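Serine/threonine-protein acetyltransferase HopZ1a (Pseudomonas syringae pv. syringae, PDB 5KLP) transfers acetyl groups from acetyl-CoA to target proteins, host tubulin included, as a serine/threonine acetyltransferase with inositol hexakisphosphate as cofactor, impairing host microtubules and immunity. Local coordinates at residues 22-25 with 26-29; 255-258 with 259-262; 267-270 with 271-275; 292-296 with 297-301; 321-324 with 325-328. The protein carries 10 engineered substitutions. All blocks are in the same frame, centred on the assembly; numbering follows the deposited sequence.

Overall arrangement
All five contacts are local. Contact 5 is buried throughout; contacts 1, 2 and 4 are partly buried and each send one or two basic side chains to the same inositol hexakisphosphate, which Phe328 of contact 5 also touches, while contact 3, the most exposed, lies about 13 Å from it by nearest side-chain atom. Contacts 1 and 3 are turns of single helices, contacts 4 and 5 are helix starts, and contact 2 is a 3-10 turn in a loop. Salt bridge Arg22–Glu294 joins contact 1 to contact 4, and Arg299 reaches Ser324 of contact 5. Apolar packing links contacts 2 and 3 through Tyr261 and Leu273; mixed apolar and amide packing joins helices 267-274 and 296-302.

Contact 1. Residues 22-25 with 26-29. With IHP (inositol hexakisphosphate), chain D.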
# COMPACT_ATOMS: atom_id res chain seq x y z
N ARG A 22 6.77 21.19 -5.83
CA ARG A 22 5.74 20.21 -6.20
C ARG A 22 4.72 20.00 -5.10
O ARG A 22 3.51 19.91 -5.35
CB ARG A 22 6.37 18.87 -6.57
CG ARG A 22 7.13 18.87 -7.88
CD ARG A 22 6.16 18.70 -9.04
NE ARG A 22 5.78 17.30 -9.23
CZ ARG A 22 6.58 16.34 -9.67
NH1 ARG A 22 7.84 16.60 -9.99
NH2 ARG A 22 6.12 15.10 -9.79
N LEU A 23 5.21 19.95 -3.87
CA LEU A 23 4.35 19.77 -2.71
C LEU A 23 3.51 21.02 -2.46
O LEU A 23 2.32 20.92 -2.19
CB LEU A 23 5.18 19.45 -1.47
CG LEU A 23 4.49 18.86 -0.24
CD1 LEU A 23 3.63 17.65 -0.58
CD2 LEU A 23 5.56 18.49 0.78
N GLN A 24 4.13 22.19 -2.59
CA GLN A 24 3.45 23.46 -2.40
C GLN A 24 2.30 23.63 -3.38
O GLN A 24 1.26 24.21 -3.05
CB GLN A 24 4.44 24.63 -2.52
CG GLN A 24 3.84 26.00 -2.24
CD GLN A 24 3.27 26.13 -0.84
OE1 GLN A 24 2.06 26.30 -0.66
NE2 GLN A 24 4.12 26.07 0.16
N GLN A 25 2.47 23.12 -4.59
CA GLN A 25 1.42 23.22 -5.59
C GLN A 25 0.24 22.34 -5.16
O GLN A 25 -0.93 22.71 -5.34
CB GLN A 25 1.95 22.79 -6.96
CG GLN A 25 1.07 23.04 -8.16
CD GLN A 25 0.68 24.51 -8.33
OE1 GLN A 25 1.49 25.41 -8.08
NE2 GLN A 25 -0.50 24.76 -8.89
N LYS A 26 0.54 21.19 -4.57
CA LYS A 26 -0.54 20.34 -4.08
C LYS A 26 -1.21 20.99 -2.87
O LYS A 26 -2.42 20.86 -2.70
CB LYS A 26 -0.03 18.94 -3.75
CG LYS A 26 0.39 18.14 -4.97
CD LYS A 26 0.83 16.75 -4.56
CE LYS A 26 1.20 15.88 -5.76
NZ LYS A 26 0.04 15.13 -6.32
N ILE A 27 -0.44 21.68 -2.04
CA ILE A 27 -0.99 22.45 -0.93
C ILE A 27 -1.92 23.55 -1.47
O ILE A 27 -3.06 23.69 -1.01
CB ILE A 27 0.14 23.09 -0.07
CG1 ILE A 27 0.85 22.02 0.75
CG2 ILE A 27 -0.42 24.19 0.84
CD1 ILE A 27 2.11 22.50 1.42
N ASN A 28 -1.44 24.33 -2.42
CA ASN A 28 -2.23 25.42 -2.99
C ASN A 28 -3.52 24.94 -3.69
O ASN A 28 -4.54 25.62 -3.67
CB ASN A 28 -1.38 26.24 -3.95
CG ASN A 28 -0.23 26.94 -3.23
OD1 ASN A 28 -0.28 27.13 -2.02
ND2 ASN A 28 0.79 27.34 -3.99
N ASP A 29 -3.44 23.78 -4.34
CA ASP A 29 -4.61 23.21 -5.00
C ASP A 29 -5.67 22.79 -3.99
O ASP A 29 -6.87 22.90 -4.25
CB ASP A 29 -4.21 22.03 -5.88
CG ASP A 29 -3.47 22.46 -7.14
OD1 ASP A 29 -3.60 23.64 -7.53
OD2 ASP A 29 -2.78 21.62 -7.75
C1 IHP D . -3.04 11.20 -10.89
C2 IHP D . -2.20 10.47 -9.75
C3 IHP D . -0.83 11.03 -9.21
C4 IHP D . -0.31 12.33 -9.99
C5 IHP D . -0.86 12.60 -11.38
C6 IHP D . -2.37 12.59 -11.21
O11 IHP D . -3.23 10.44 -11.94
P1 IHP D . -4.66 9.91 -12.68
O21 IHP D . -4.50 8.46 -13.15
O31 IHP D . -4.96 10.78 -13.91
O41 IHP D . -5.89 9.96 -11.80
O12 IHP D . -2.12 9.11 -9.92
P2 IHP D . -2.86 8.14 -8.76
O22 IHP D . -4.37 8.47 -8.69
O32 IHP D . -2.69 6.64 -8.98
O42 IHP D . -2.29 8.53 -7.37
O13 IHP D . 0.00 10.07 -9.30
P3 IHP D . 0.95 9.17 -8.24
O23 IHP D . 0.24 8.38 -7.13
O33 IHP D . 1.42 8.21 -9.32
O43 IHP D . 2.11 9.95 -7.63
O14 IHP D . 1.03 12.39 -10.01
P4 IHP D . 1.89 13.29 -8.97
O24 IHP D . 2.03 12.60 -7.61
O34 IHP D . 3.30 13.62 -9.52
O44 IHP D . 1.20 14.64 -8.72
O15 IHP D . -0.35 11.86 -12.38
P5 IHP D . 0.63 12.50 -13.62
O25 IHP D . 1.10 13.92 -13.26
O35 IHP D . 1.89 11.63 -13.83
O45 IHP D . -0.11 12.59 -14.96
O16 IHP D . -2.96 13.17 -12.26
P6 IHP D . -4.32 14.07 -12.20
O26 IHP D . -4.33 14.91 -10.92
O36 IHP D . -4.42 15.02 -13.41
O46 IHP D . -5.56 13.18 -12.21
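Lys26 and Arg22, one turn apart on helix 21-36, send their side chains to the same phosphate of inositol hexakisphosphate. Lys26 starts with CG beside the backbone N (chi1 -69°), where CG passes Arg22 O at 3.6 Å; the chain then runs straight to CE and bends only at its last torsion. That final bend sets NZ 2.7 Å from O44 of the ligand, with a second, weak bond to O24. Arg22 also leaves with CG beside its own backbone N, but it folds at chi2 and chi3. Its guanidinium meets the ligand edge-on, NH2 donating to O34 at 3.2 Å with the oxygen in the guanidinium plane. The strongest partner of that group is Glu294, which forms a salt bridge with NH1 and so helps fix its rotation. Two cationic ends thus share one phosphate, whose negative charge probably favours their gathering there.

Away from the ligand, Ile27 N donates to Leu23 O at 2.9 Å. Ile27 lays CG1 against the same carbonyl oxygen, 3.5 Å away, and its side chain touches helices 40-53 and 324-340. Asp29 N donates to Gln25 O at 2.9 Å, and the Asp29 carboxylate passes the Gln25 amide at a slant, the two planes 78° apart; Asp29 OD1 lies 3.6 Å from Gln25 NE2. The i to i+4 spacing of Arg22 and Lys26 is that of an alpha-helical face, here one wall of the basic inositol hexakisphosphate pocket of this YopJ-family acetyltransferase.

Contact 2. Residues 255-258 with 259-262; sequences VLPV and DFYK. With IHP (inositol hexakisphosphate), chain D.
A short 3-10 turn in the loop between helices 252-255 and 267-274 brings Leu256 and Pro257 against the ring of Phe260. Leu256 CD1 sits over one ring face, 4.2 Å from the Phe260 centroid and 19° off the normal, a CH-pi contact displaced toward the rim; the leucine and the phenylalanine side chains cross at about a right angle. Leu256 CB adds to it at the ring atom CD1. Pro257 approaches differently: it runs alongside Phe260, pointing the same way, with its CD 3.7 Å from Phe260 CE1. Phe260 has CG beside its backbone N (chi1 -72°), and Pro257 O comes to the ring edge in the ring plane.

Two i to i+3 backbone bonds define the 3-10 turn: Phe260 N to Pro257 O at 3.1 Å and Tyr261 N to Val258 O at 2.8 Å. In both, the donor stands above the carbonyl plane, not on a lone pair, consistent with the tight 3-10 winding. At the start of the turn Pro257 CB touches Asp259 OD1 at 3.4 Å, while OD2 of that carboxylate accepts from Asn203.

Just after the turn, Lys262 enters the inositol hexakisphosphate site. Its chain, bent at chi3 (74°), carries NZ to O33 of the ligand at 2.7 Å, and the same amino group also donates to Val285 O. Tyr196 of helix 189-202 meets the Phe260 ring edge-to-face and bonds to Phe260 O, and the hydroxyl of Tyr261 bonds to Thr180 O.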
# COMPACT_ATOMS: atom_id res chain seq x y z
N VAL A 255 8.92 -7.97 -8.09
CA VAL A 255 7.69 -8.49 -8.68
C VAL A 255 6.61 -7.45 -9.00
O VAL A 255 5.61 -7.78 -9.64
CB VAL A 255 7.05 -9.56 -7.77
CG1 VAL A 255 7.99 -10.75 -7.60
CG2 VAL A 255 6.70 -8.97 -6.42
N LEU A 256 6.80 -6.21 -8.55
CA LEU A 256 5.82 -5.15 -8.77
C LEU A 256 6.42 -4.06 -9.66
O LEU A 256 7.64 -3.91 -9.70
CB LEU A 256 5.37 -4.55 -7.44
CG LEU A 256 4.70 -5.48 -6.44
CD1 LEU A 256 4.37 -4.72 -5.14
CD2 LEU A 256 3.44 -6.08 -7.04
N PRO A 257 5.57 -3.29 -10.36
CA PRO A 257 6.05 -2.18 -11.19
C PRO A 257 6.57 -1.01 -10.36
O PRO A 257 6.27 -0.91 -9.17
CB PRO A 257 4.80 -1.75 -11.97
CG PRO A 257 3.77 -2.78 -11.71
CD PRO A 257 4.12 -3.46 -10.44
N VAL A 258 7.32 -0.12 -11.00
CA VAL A 258 7.95 1.02 -10.32
C VAL A 258 6.91 1.93 -9.64
O VAL A 258 7.22 2.64 -8.69
CB VAL A 258 8.81 1.84 -11.31
CG1 VAL A 258 7.94 2.49 -12.39
CG2 VAL A 258 9.67 2.86 -10.57
N ASP A 259 5.67 1.85 -10.12
CA ASP A 259 4.53 2.56 -9.52
C ASP A 259 4.55 2.50 -8.01
O ASP A 259 4.23 3.47 -7.33
CB ASP A 259 3.21 1.93 -9.99
CG ASP A 259 3.03 1.99 -11.49
OD1 ASP A 259 3.94 1.54 -12.23
OD2 ASP A 259 1.94 2.42 -11.92
N PHE A 260 4.93 1.33 -7.49
CA PHE A 260 4.82 1.08 -6.05
C PHE A 260 5.94 1.73 -5.25
O PHE A 260 5.96 1.63 -4.02
CB PHE A 260 4.74 -0.44 -5.82
CG PHE A 260 3.42 -1.03 -6.25
CD1 PHE A 260 3.19 -1.32 -7.59
CD2 PHE A 260 2.39 -1.20 -5.32
CE1 PHE A 260 1.95 -1.83 -7.99
CE2 PHE A 260 1.16 -1.71 -5.71
CZ PHE A 260 0.94 -2.02 -7.06
N TYR A 261 6.84 2.43 -5.93
CA TYR A 261 7.95 3.07 -5.23
C TYR A 261 7.95 4.59 -5.38
O TYR A 261 8.81 5.27 -4.85
CB TYR A 261 9.29 2.47 -5.69
CG TYR A 261 9.51 1.13 -5.04
CD1 TYR A 261 10.02 1.04 -3.75
CD2 TYR A 261 9.11 -0.05 -5.67
CE1 TYR A 261 10.17 -0.18 -3.12
CE2 TYR A 261 9.26 -1.29 -5.05
CZ TYR A 261 9.80 -1.34 -3.78
OH TYR A 261 9.95 -2.55 -3.14
N LYS A 262 6.96 5.12 -6.09
CA LYS A 262 6.87 6.55 -6.33
C LYS A 262 6.77 7.40 -5.04
O LYS A 262 7.22 8.55 -5.02
CB LYS A 262 5.66 6.86 -7.23
CG LYS A 262 5.82 6.46 -8.67
CD LYS A 262 4.65 6.91 -9.52
CE LYS A 262 4.69 8.43 -9.76
NZ LYS A 262 3.62 8.87 -10.73
C1 IHP D . -3.04 11.20 -10.89
C2 IHP D . -2.20 10.47 -9.75
C3 IHP D . -0.83 11.03 -9.21
C4 IHP D . -0.31 12.33 -9.99
C5 IHP D . -0.86 12.60 -11.38
C6 IHP D . -2.37 12.59 -11.21
O11 IHP D . -3.23 10.44 -11.94
P1 IHP D . -4.66 9.91 -12.68
O21 IHP D . -4.50 8.46 -13.15
O31 IHP D . -4.96 10.78 -13.91
O41 IHP D . -5.89 9.96 -11.80
O12 IHP D . -2.12 9.11 -9.92
P2 IHP D . -2.86 8.14 -8.76
O22 IHP D . -4.37 8.47 -8.69
O32 IHP D . -2.69 6.64 -8.98
O42 IHP D . -2.29 8.53 -7.37
O13 IHP D . 0.00 10.07 -9.30
P3 IHP D . 0.95 9.17 -8.24
O23 IHP D . 0.24 8.38 -7.13
O33 IHP D . 1.42 8.21 -9.32
O43 IHP D . 2.11 9.95 -7.63
O14 IHP D . 1.03 12.39 -10.01
P4 IHP D . 1.89 13.29 -8.97
O24 IHP D . 2.03 12.60 -7.61
O34 IHP D . 3.30 13.62 -9.52
O44 IHP D . 1.20 14.64 -8.72
O15 IHP D . -0.35 11.86 -12.38
P5 IHP D . 0.63 12.50 -13.62
O25 IHP D . 1.10 13.92 -13.26
O35 IHP D . 1.89 11.63 -13.83
O45 IHP D . -0.11 12.59 -14.96
O16 IHP D . -2.96 13.17 -12.26
P6 IHP D . -4.32 14.07 -12.20
O26 IHP D . -4.33 14.91 -10.92
O36 IHP D . -4.42 15.02 -13.41
O46 IHP D . -5.56 13.18 -12.21

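Contact 3. Residues 267-270 with 271-275. Engineered in segment 271-275: Tyr271 (natural residue Lys), Tyr272 (natural residue Gln).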
# COMPACT_ATOMS: atom_id res chain seq x y z
N LEU A 267 15.51 8.63 -0.22
CA LEU A 267 16.29 9.01 -1.39
C LEU A 267 17.30 7.92 -1.77
O LEU A 267 17.50 7.61 -2.95
CB LEU A 267 17.01 10.34 -1.12
CG LEU A 267 18.16 10.69 -2.06
CD1 LEU A 267 17.67 10.84 -3.50
CD2 LEU A 267 18.87 11.94 -1.59
N THR A 268 17.95 7.32 -0.78
CA THR A 268 18.99 6.34 -1.11
C THR A 268 18.37 5.05 -1.66
O THR A 268 18.93 4.43 -2.55
CB THR A 268 19.89 6.04 0.10
OG1 THR A 268 19.09 5.66 1.22
CG2 THR A 268 20.69 7.28 0.44
N GLN A 269 17.21 4.66 -1.13
CA GLN A 269 16.51 3.50 -1.68
C GLN A 269 16.27 3.69 -3.18
O GLN A 269 16.58 2.81 -3.99
CB GLN A 269 15.18 3.28 -0.95
CG GLN A 269 14.35 2.11 -1.45
CD GLN A 269 13.02 2.06 -0.74
OE1 GLN A 269 12.19 2.95 -0.90
NE2 GLN A 269 12.82 1.02 0.08
N ALA A 270 15.74 4.86 -3.54
CA ALA A 270 15.48 5.20 -4.93
C ALA A 270 16.74 5.07 -5.76
O ALA A 270 16.70 4.53 -6.87
CB ALA A 270 14.92 6.61 -5.04
N TYR A 271 17.85 5.56 -5.23
CA TYR A 271 19.13 5.45 -5.91
C TYR A 271 19.49 3.99 -6.19
O TYR A 271 19.82 3.64 -7.33
CB TYR A 271 20.23 6.15 -5.10
CG TYR A 271 21.63 5.88 -5.62
CD1 TYR A 271 22.15 6.61 -6.68
CD2 TYR A 271 22.42 4.90 -5.04
CE1 TYR A 271 23.42 6.35 -7.16
CE2 TYR A 271 23.69 4.64 -5.52
CZ TYR A 271 24.18 5.38 -6.58
OH TYR A 271 25.45 5.14 -7.06
N TYR A 272 19.43 3.13 -5.17
CA TYR A 272 19.81 1.73 -5.35
C TYR A 272 18.82 0.95 -6.23
O TYR A 272 19.22 0.05 -6.97
CB TYR A 272 19.98 1.04 -3.99
CG TYR A 272 21.13 1.63 -3.20
CD1 TYR A 272 22.43 1.51 -3.66
CD2 TYR A 272 20.91 2.33 -2.02
CE1 TYR A 272 23.49 2.07 -2.97
CE2 TYR A 272 21.97 2.90 -1.32
CZ TYR A 272 23.25 2.76 -1.80
OH TYR A 272 24.31 3.31 -1.11
N LEU A 273 17.54 1.28 -6.15
CA LEU A 273 16.55 0.62 -6.99
C LEU A 273 16.85 0.88 -8.47
O LEU A 273 16.75 -0.03 -9.30
CB LEU A 273 15.14 1.10 -6.63
CG LEU A 273 14.65 0.57 -5.28
CD1 LEU A 273 13.25 1.04 -5.00
CD2 LEU A 273 14.71 -0.94 -5.30
N MSE A 274 17.22 2.11 -8.80
CA MSE A 274 17.57 2.47 -10.18
C MSE A 274 18.85 1.82 -10.68
O MSE A 274 19.14 1.83 -11.87
CB MSE A 274 17.69 3.98 -10.34
CG MSE A 274 16.37 4.71 -10.25
SE MSE A 274 16.55 6.52 -10.97
CE MSE A 274 16.78 6.06 -12.86
N LYS A 275 19.64 1.28 -9.75
CA LYS A 275 20.91 0.65 -10.10
C LYS A 275 20.72 -0.82 -10.45
O LYS A 275 21.64 -1.46 -10.94
CB LYS A 275 21.89 0.79 -8.93
CG LYS A 275 22.44 2.19 -8.76
CD LYS A 275 23.80 2.20 -8.05
CE LYS A 275 24.59 0.92 -8.27
NZ LYS A 275 25.88 0.95 -7.51
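Apolar contact along helix 267-274 is made by Gln269 and Leu273, whose side chains lie side by side and point the same way. Gln269 CG meets Leu273 CD1 at 3.9 Å. Because Gln269 is extended, with CG opposite its backbone N (chi1 180°), its methylene part flanks the leucine while the amide travels on to donate through NE2 to Gln181 O. Leu273 continues this surface onto Tyr261 and Met281. On another side, Ala270 and Met274, a selenomethionine, pack on Val297 of helix 296-302.

The engineered ring of Tyr272 (natural residue Gln) makes its contacts with Thr268. It leans over the preceding turn, with CE2 at 4.0 Å from Thr268 CB, and Thr268 O meets the ring obliquely, close to CD2. Tyr271, also engineered (natural residue Lys), sets its CD2 3.6 Å above one face of the Tyr272 ring, toward the rim.

Backbone bonds follow the alpha-helical i to i+4 pattern: Tyr271, Tyr272, Leu273 and Met274 donate to Leu267, Thr268, Gln269 and Ala270 in turn, Leu273 N reaching Gln269 O at 2.8 Å. At the N-terminal end, Ser266 bonds to both Thr268 OG1 and Gln269 N; Leu267 and Thr268 bind CoA in another structure of this protein.

The chemistry implies a two-sided helix: apolar packing, with the Gln269–Gln181 hydrogen bond, ties the inner side to the protein, whereas the engineered tyrosines lie on an exposed surface.

Contact 4. Residues 292-296 with 297-301; sequences EAENL and VQRNQ. With IHP (inositol hexakisphosphate), chain D.
A capping box opens helix 296-302, with Asn295 as the N-cap and Gln298 as its partner. Asn295 OD1 accepts from Gln298 N at 2.9 Å, the bond nearly along the C=O axis. In return, Gln298 OE1 accepts from Asn295 N at 2.9 Å on a lone pair in its carbonyl plane. Asn295 adopts the crowded position, CG between its N and carbonyl carbon (chi1 63°), which brings OD1 to Gln298 N. The two amide planes stack, 27° apart.

Arg299, in the first turn, runs extended from CG to NE and enters the inositol hexakisphosphate pocket. NH1 donates to O34 at 2.7 Å, with that oxygen in the guanidinium plane, and NH2 donates to O24 at 2.8 Å. Beside it crosses Glu294, whose OE2 is engaged by Arg22: Glu294 OE1 is 4.2 Å from Arg299 NH1, too far for a salt bridge, and a water links them, donating to Glu294 OE1 and accepting from Arg299 NH1.

Two bonds to one phosphate restrict the guanidinium's rotation, Ser324 adds a bond at NH2, and Glu294 probably helps to balance the positive charge of both arginines.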
# COMPACT_ATOMS: atom_id res chain seq x y z
N GLU A 292 8.59 17.05 -19.66
CA GLU A 292 9.84 16.43 -19.24
C GLU A 292 9.59 15.18 -18.39
O GLU A 292 8.82 15.20 -17.42
CB GLU A 292 10.71 17.46 -18.49
CG GLU A 292 11.54 16.89 -17.31
CD GLU A 292 12.63 17.85 -16.82
OE1 GLU A 292 12.99 18.79 -17.56
OE2 GLU A 292 13.14 17.64 -15.70
N ALA A 293 10.24 14.09 -18.79
CA ALA A 293 10.15 12.84 -18.05
C ALA A 293 10.79 12.96 -16.67
O ALA A 293 11.65 13.80 -16.43
CB ALA A 293 10.81 11.72 -18.83
N GLU A 294 10.35 12.08 -15.78
CA GLU A 294 10.81 12.09 -14.41
C GLU A 294 11.04 10.64 -13.98
O GLU A 294 10.16 9.80 -14.17
CB GLU A 294 9.78 12.79 -13.52
CG GLU A 294 10.11 12.83 -12.05
CD GLU A 294 9.18 13.75 -11.26
OE1 GLU A 294 7.95 13.51 -11.24
OE2 GLU A 294 9.70 14.71 -10.66
N ASN A 295 12.22 10.35 -13.44
CA ASN A 295 12.47 9.02 -12.91
C ASN A 295 12.34 9.03 -11.39
O ASN A 295 12.11 10.07 -10.78
CB ASN A 295 13.84 8.48 -13.35
CG ASN A 295 15.01 9.32 -12.85
OD1 ASN A 295 15.01 9.82 -11.72
ND2 ASN A 295 16.04 9.45 -13.69
N LEU A 296 12.51 7.86 -10.79
CA LEU A 296 12.31 7.69 -9.36
C LEU A 296 13.19 8.61 -8.50
O LEU A 296 12.71 9.19 -7.53
CB LEU A 296 12.57 6.22 -9.00
CG LEU A 296 11.79 5.55 -7.89
CD1 LEU A 296 10.29 5.81 -8.00
CD2 LEU A 296 12.10 4.05 -7.95
N VAL A 297 14.46 8.74 -8.84
CA VAL A 297 15.32 9.63 -8.06
C VAL A 297 14.91 11.10 -8.22
O VAL A 297 14.88 11.86 -7.25
CB VAL A 297 16.79 9.44 -8.42
CG1 VAL A 297 17.62 10.59 -7.89
CG2 VAL A 297 17.29 8.10 -7.85
N GLN A 298 14.57 11.51 -9.44
CA GLN A 298 14.18 12.89 -9.68
C GLN A 298 12.89 13.21 -8.93
O GLN A 298 12.74 14.30 -8.38
CB GLN A 298 14.00 13.15 -11.17
CG GLN A 298 15.32 13.13 -11.95
CD GLN A 298 15.10 13.10 -13.44
OE1 GLN A 298 14.13 12.51 -13.92
NE2 GLN A 298 15.98 13.75 -14.19
N ARG A 299 11.97 12.25 -8.91
CA ARG A 299 10.73 12.45 -8.19
C ARG A 299 10.99 12.63 -6.70
O ARG A 299 10.50 13.58 -6.08
CB ARG A 299 9.76 11.29 -8.41
CG ARG A 299 8.49 11.50 -7.63
CD ARG A 299 7.47 10.38 -7.74
NE ARG A 299 6.35 10.75 -6.88
CZ ARG A 299 5.32 11.50 -7.26
NH1 ARG A 299 5.23 11.95 -8.51
NH2 ARG A 299 4.37 11.81 -6.38
N ASN A 300 11.81 11.74 -6.15
CA ASN A 300 12.15 11.78 -4.74
C ASN A 300 12.74 13.13 -4.36
O ASN A 300 12.35 13.73 -3.35
CB ASN A 300 13.14 10.67 -4.38
CG ASN A 300 13.34 10.53 -2.88
OD1 ASN A 300 14.04 11.34 -2.27
ND2 ASN A 300 12.73 9.51 -2.28
N GLN A 301 13.65 13.63 -5.18
CA GLN A 301 14.25 14.94 -4.93
C GLN A 301 13.26 16.09 -5.07
O GLN A 301 13.36 17.09 -4.36
CB GLN A 301 15.45 15.18 -5.85
CG GLN A 301 16.68 14.38 -5.43
CD GLN A 301 17.38 14.97 -4.21
OE1 GLN A 301 16.90 15.91 -3.58
NE2 GLN A 301 18.53 14.39 -3.86
C1 IHP D . -3.04 11.20 -10.89
C2 IHP D . -2.20 10.47 -9.75
C3 IHP D . -0.83 11.03 -9.21
C4 IHP D . -0.31 12.33 -9.99
C5 IHP D . -0.86 12.60 -11.38
C6 IHP D . -2.37 12.59 -11.21
O11 IHP D . -3.23 10.44 -11.94
P1 IHP D . -4.66 9.91 -12.68
O21 IHP D . -4.50 8.46 -13.15
O31 IHP D . -4.96 10.78 -13.91
O41 IHP D . -5.89 9.96 -11.80
O12 IHP D . -2.12 9.11 -9.92
P2 IHP D . -2.86 8.14 -8.76
O22 IHP D . -4.37 8.47 -8.69
O32 IHP D . -2.69 6.64 -8.98
O42 IHP D . -2.29 8.53 -7.37
O13 IHP D . 0.00 10.07 -9.30
P3 IHP D . 0.95 9.17 -8.24
O23 IHP D . 0.24 8.38 -7.13
O33 IHP D . 1.42 8.21 -9.32
O43 IHP D . 2.11 9.95 -7.63
O14 IHP D . 1.03 12.39 -10.01
P4 IHP D . 1.89 13.29 -8.97
O24 IHP D . 2.03 12.60 -7.61
O34 IHP D . 3.30 13.62 -9.52
O44 IHP D . 1.20 14.64 -8.72
O15 IHP D . -0.35 11.86 -12.38
P5 IHP D . 0.63 12.50 -13.62
O25 IHP D . 1.10 13.92 -13.26
O35 IHP D . 1.89 11.63 -13.83
O45 IHP D . -0.11 12.59 -14.96
O16 IHP D . -2.96 13.17 -12.26
P6 IHP D . -4.32 14.07 -12.20
O26 IHP D . -4.33 14.91 -10.92
O36 IHP D . -4.42 15.02 -13.41
O46 IHP D . -5.56 13.18 -12.21
O HOH W 1 6.41 11.09 -11.01

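Contact 5. Residues 321-324 with 325-328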
# COMPACT_ATOMS: atom_id res chain seq x y z
N PHE A 321 14.01 13.59 3.67
CA PHE A 321 13.17 12.52 3.14
C PHE A 321 12.18 13.08 2.12
O PHE A 321 11.92 14.28 2.08
CB PHE A 321 12.43 11.79 4.26
CG PHE A 321 11.41 12.64 4.94
CD1 PHE A 321 11.79 13.54 5.93
CD2 PHE A 321 10.08 12.56 4.59
CE1 PHE A 321 10.84 14.34 6.56
CE2 PHE A 321 9.13 13.35 5.21
CZ PHE A 321 9.51 14.24 6.20
N SER A 322 11.62 12.20 1.30
CA SER A 322 10.59 12.60 0.35
C SER A 322 9.23 12.65 1.04
O SER A 322 8.80 11.67 1.65
CB SER A 322 10.54 11.64 -0.83
OG SER A 322 9.34 11.84 -1.58
N ALA A 323 8.55 13.79 0.94
CA ALA A 323 7.20 13.91 1.49
C ALA A 323 6.14 13.64 0.42
O ALA A 323 5.01 14.08 0.54
CB ALA A 323 6.98 15.28 2.10
N SER A 324 6.53 12.90 -0.61
CA SER A 324 5.60 12.54 -1.69
C SER A 324 4.27 11.93 -1.20
O SER A 324 3.21 12.25 -1.75
CB SER A 324 6.29 11.58 -2.66
OG SER A 324 5.43 11.23 -3.73
N ILE A 325 4.31 11.05 -0.19
CA ILE A 325 3.10 10.38 0.28
C ILE A 325 2.15 11.40 0.93
O ILE A 325 0.93 11.25 0.87
CB ILE A 325 3.40 9.24 1.27
CG1 ILE A 325 2.16 8.35 1.46
CG2 ILE A 325 3.88 9.77 2.63
CD1 ILE A 325 1.66 7.68 0.19
N ASP A 326 2.72 12.44 1.51
CA ASP A 326 1.92 13.51 2.11
C ASP A 326 1.24 14.32 1.01
O ASP A 326 0.12 14.83 1.18
CB ASP A 326 2.81 14.38 3.00
CG ASP A 326 3.50 13.55 4.09
OD1 ASP A 326 2.81 12.80 4.83
OD2 ASP A 326 4.75 13.59 4.16
N GLY A 327 1.89 14.39 -0.15
CA GLY A 327 1.29 14.98 -1.33
C GLY A 327 0.13 14.14 -1.85
O GLY A 327 -0.90 14.67 -2.27
N PHE A 328 0.29 12.82 -1.82
CA PHE A 328 -0.79 11.92 -2.22
C PHE A 328 -2.02 12.14 -1.33
O PHE A 328 -3.15 12.13 -1.81
CB PHE A 328 -0.32 10.46 -2.19
CG PHE A 328 -1.43 9.47 -2.48
CD1 PHE A 328 -1.96 9.36 -3.76
CD2 PHE A 328 -1.97 8.70 -1.46
CE1 PHE A 328 -3.00 8.47 -4.02
CE2 PHE A 328 -3.00 7.82 -1.72
CZ PHE A 328 -3.52 7.70 -3.00
O HOH W 2 6.76 9.95 0.79
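The backbone passes from strand 321-322 into helix 324-340 at Ala323, the N-cap, whose carbonyl oxygen accepts from Gly327 N at 3.2 Å and, weakly, from Asp326 N. One turn on, Phe328 N donates to Ser324 O at 3.0 Å. Asp326 folds back on the cap residue: its OD2 lies 3.5 Å from Ala323 CB, and its CB is 3.3 Å from Ala323 O. With CG beside the backbone N (chi1 -58°), the carboxylate is turned back toward the strand, and OD1 is held by salt bridges to Arg329 and Arg51. A carboxylate near the start of a helix would probably also be favoured by the positive end of the helix dipole.

Amides of the first turn find other acceptors. Ser322 OG accepts from Ser324 N at 3.2 Å, an ST turn at the point where the chain leaves the strand. A water donates to Ser322 O and accepts from Ile325 N at 2.9 Å, bridging strand end and helix start. Ser324 extends OG opposite its backbone N (chi1 -179°), where it bonds to ND1 of His263, an inositol hexakisphosphate-binding residue. The Phe328 ring touches the ligand.

Around the junction, Phe321 pairs through its backbone with Val305 of strand 304-305, and Ala323 packs on that strand. Ile325 and Phe328 lie against Met191 of helix 189-202, while Leu23 and Lys26 of helix 21-36 pack on Gly327, placing the helix start between these two helices.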